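Local coordinates for protein chitinase (Thermococcus kodakarensis KOD1, PDB 5DHD) that hydrolyses chitin with two catalytic domains and probably holds the polysaccharide through chitin-binding domains such as this one, at residues A[37-42]-A[77-82]. Numbering follows the deposited sequence.
Sequences VKLKDG and FIATGS
F77 reaches across from strand 72-79 to set the far corner of its ring, CZ, against the two methyls of V37 on strand 34-39. CB leaves the backbone toward the facing strand. CG then sits between the backbone N and the carbonyl carbon (chi1 59°), which carries the ring out so that CZ points at V37. Of the ring atoms, CE1 approaches V37 CG2 at 4.2 Å, while CZ lies at the fork of the valine, 4.0 Å from V37 CG1 and equally far from V37 CG2. CG1 comes obliquely to the ring. F62 stacks on the same phenylalanine, and V45 and V85 also touch it, so this end is buried. Two residues further along each strand, toward the loops, L39 CD2 rests on A79 CB at 4.1 Å. Beyond the strands, G42 and T80 meet through solvent: one water donates to G42 O at 2.9 Å and lies 2.8 Å from T80 OG1, a hydroxyl that also accepts a hydrogen bond from S44 N. No direct hydrogen bond joins the two segments. Apolar side chains filling the space between two antiparallel sheets are characteristic of the beta-sandwich of carbohydrate-binding modules, here a chitin-binding domain.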
ATOM      1  N   VAL A  37      -0.169   4.334   3.936  1.00 13.03           N
ATOM      2  CA  VAL A  37      -1.610   4.433   3.768  1.00 12.57           C
ATOM      3  C   VAL A  37      -2.260   5.262   4.867  1.00 16.16           C
ATOM      4  O   VAL A  37      -1.990   5.060   6.052  1.00 15.08           O
ATOM      5  CB  VAL A  37      -2.225   3.022   3.780  1.00 12.16           C
ATOM      6  CG1 VAL A  37      -3.736   3.101   3.615  1.00 13.60           C
ATOM      7  CG2 VAL A  37      -1.577   2.160   2.692  1.00 13.72           C
ATOM      8  N   LYS A  38      -3.115   6.195   4.461  1.00 14.98           N
ATOM      9  CA  LYS A  38      -3.844   7.044   5.397  1.00 15.44           C
ATOM     10  C   LYS A  38      -5.292   6.573   5.425  1.00 16.06           C
ATOM     11  O   LYS A  38      -5.953   6.519   4.387  1.00 15.91           O
ATOM     12  CB  LYS A  38      -3.804   8.509   4.951  1.00 19.49           C
ATOM     13  CG  LYS A  38      -4.629   9.467   5.838  1.00 20.27           C
ATOM     14  CD  LYS A  38      -4.023   9.617   7.226  1.00 23.79           C
ATOM     15  CE  LYS A  38      -4.783  10.650   8.065  1.00 35.55           C
ATOM     16  NZ  LYS A  38      -6.235  10.309   8.233  1.00 47.89           N
ATOM     17  N   LEU A  39      -5.780   6.227   6.610  1.00 16.02           N
ATOM     18  CA  LEU A  39      -7.154   5.761   6.767  1.00 15.55           C
ATOM     19  C   LEU A  39      -8.013   6.821   7.440  1.00 19.51           C
ATOM     20  O   LEU A  39      -7.503   7.669   8.171  1.00 21.86           O
ATOM     21  CB  LEU A  39      -7.197   4.523   7.669  1.00 17.26           C
ATOM     22  CG  LEU A  39      -6.374   3.297   7.279  1.00 18.20           C
ATOM     23  CD1 LEU A  39      -6.571   2.200   8.319  1.00 18.40           C
ATOM     24  CD2 LEU A  39      -6.802   2.821   5.901  1.00 18.72           C
ATOM     25  N   LYS A  40      -9.319   6.770   7.196  1.00 20.19           N
ATOM     26  CA  LYS A  40     -10.232   7.703   7.845  1.00 21.40           C
ATOM     27  C   LYS A  40     -10.227   7.353   9.329  1.00 22.50           C
ATOM     28  O   LYS A  40     -10.012   6.198   9.694  1.00 21.83           O
ATOM     29  CB  LYS A  40     -11.639   7.513   7.282  1.00 27.13           C
ATOM     30  CG  LYS A  40     -11.906   8.253   5.989  1.00 44.05           C
ATOM     31  CD  LYS A  40     -13.385   8.182   5.623  1.00 55.15           C
ATOM     32  CE  LYS A  40     -13.625   7.240   4.459  1.00 63.35           C
ATOM     33  NZ  LYS A  40     -15.079   7.041   4.192  1.00 69.99           N
ATOM     34  N   ASP A  41     -10.468   8.339  10.187  1.00 25.59           N
ATOM     35  CA  ASP A  41     -10.474   8.085  11.623  1.00 28.95           C
ATOM     36  C   ASP A  41     -11.484   7.004  11.975  1.00 24.24           C
ATOM     37  O   ASP A  41     -12.597   6.983  11.447  1.00 27.55           O
ATOM     38  CB  ASP A  41     -10.805   9.369  12.394  1.00 33.15           C
ATOM     39  CG  ASP A  41      -9.793  10.465  12.153  1.00 45.64           C
ATOM     40  OD1 ASP A  41      -8.577  10.178  12.233  1.00 47.28           O
ATOM     41  OD2 ASP A  41     -10.211  11.613  11.889  1.00 54.54           O
ATOM     42  N   GLY A  42     -11.086   6.097  12.861  1.00 23.55           N
ATOM     43  CA  GLY A  42     -11.977   5.028  13.266  1.00 23.38           C
ATOM     44  C   GLY A  42     -11.786   3.741  12.485  1.00 24.80           C
ATOM     45  O   GLY A  42     -12.314   2.698  12.866  1.00 28.86           O
ATOM     46  N   PHE A  77      -4.536  -5.620   1.418  1.00 11.09           N
ATOM     47  CA  PHE A  77      -4.992  -5.482   2.786  1.00 10.62           C
ATOM     48  C   PHE A  77      -6.476  -5.174   2.796  1.00 10.71           C
ATOM     49  O   PHE A  77      -7.058  -4.795   1.775  1.00 11.71           O
ATOM     50  CB  PHE A  77      -4.239  -4.367   3.545  1.00 11.76           C
ATOM     51  CG  PHE A  77      -4.359  -3.001   2.926  1.00 11.89           C
ATOM     52  CD1 PHE A  77      -3.481  -2.585   1.935  1.00 12.36           C
ATOM     53  CD2 PHE A  77      -5.341  -2.121   3.374  1.00 13.15           C
ATOM     54  CE1 PHE A  77      -3.581  -1.291   1.387  1.00 12.75           C
ATOM     55  CE2 PHE A  77      -5.444  -0.823   2.839  1.00 12.51           C
ATOM     56  CZ  PHE A  77      -4.569  -0.413   1.849  1.00 11.57           C
ATOM     57  N   ILE A  78      -7.090  -5.370   3.954  1.00 12.03           N
ATOM     58  CA  ILE A  78      -8.500  -5.073   4.123  1.00 13.45           C
ATOM     59  C   ILE A  78      -8.595  -4.080   5.265  1.00 13.14           C
ATOM     60  O   ILE A  78      -7.984  -4.276   6.318  1.00 13.50           O
ATOM     61  CB  ILE A  78      -9.332  -6.328   4.474  1.00 14.99           C
ATOM     62  CG1 ILE A  78      -9.318  -7.301   3.287  1.00 17.33           C
ATOM     63  CG2 ILE A  78     -10.783  -5.906   4.841  1.00 16.72           C
ATOM     64  CD1 ILE A  78      -9.862  -8.699   3.610  1.00 16.91           C
ATOM     65  N   ALA A  79      -9.330  -2.995   5.042  1.00 12.42           N
ATOM     66  CA  ALA A  79      -9.525  -1.974   6.063  1.00 13.06           C
ATOM     67  C   ALA A  79     -10.996  -2.010   6.463  1.00 14.24           C
ATOM     68  O   ALA A  79     -11.865  -2.310   5.642  1.00 14.85           O
ATOM     69  CB  ALA A  79      -9.144  -0.584   5.543  1.00 14.47           C
ATOM     70  N   THR A  80     -11.281  -1.713   7.723  1.00 15.37           N
ATOM     71  CA  THR A  80     -12.658  -1.737   8.192  1.00 15.80           C
ATOM     72  C   THR A  80     -13.442  -0.560   7.635  1.00 15.59           C
ATOM     73  O   THR A  80     -12.910   0.538   7.471  1.00 17.31           O
ATOM     74  CB  THR A  80     -12.713  -1.702   9.724  1.00 17.44           C
ATOM     75  OG1 THR A  80     -12.114  -0.496  10.205  1.00 18.30           O
ATOM     76  CG2 THR A  80     -11.976  -2.921  10.291  1.00 19.42           C
ATOM     77  N   GLY A  81     -14.715  -0.804   7.343  1.00 16.31           N
ATOM     78  CA  GLY A  81     -15.555   0.250   6.809  1.00 18.38           C
ATOM     79  C   GLY A  81     -15.553   0.309   5.294  1.00 17.84           C
ATOM     80  O   GLY A  81     -14.809  -0.414   4.622  1.00 19.03           O
ATOM     81  N   SER A  82     -16.391   1.190   4.762  1.00 16.39           N
ATOM     82  CA  SER A  82     -16.540   1.375   3.327  1.00 16.95           C
ATOM     83  C   SER A  82     -15.578   2.428   2.780  1.00 17.62           C
ATOM     84  O   SER A  82     -15.667   3.607   3.128  1.00 17.85           O
ATOM     85  CB  SER A  82     -17.986   1.779   3.046  1.00 21.26           C
ATOM     86  OG  SER A  82     -18.173   2.031   1.671  1.00 25.32           O
TER
HETATM   87  O   HOH W   1     -11.795  -0.157  13.014  1.00 33.39           O
HETATM   88  O   HOH W   2     -14.509   1.966  10.493  1.00 48.58           O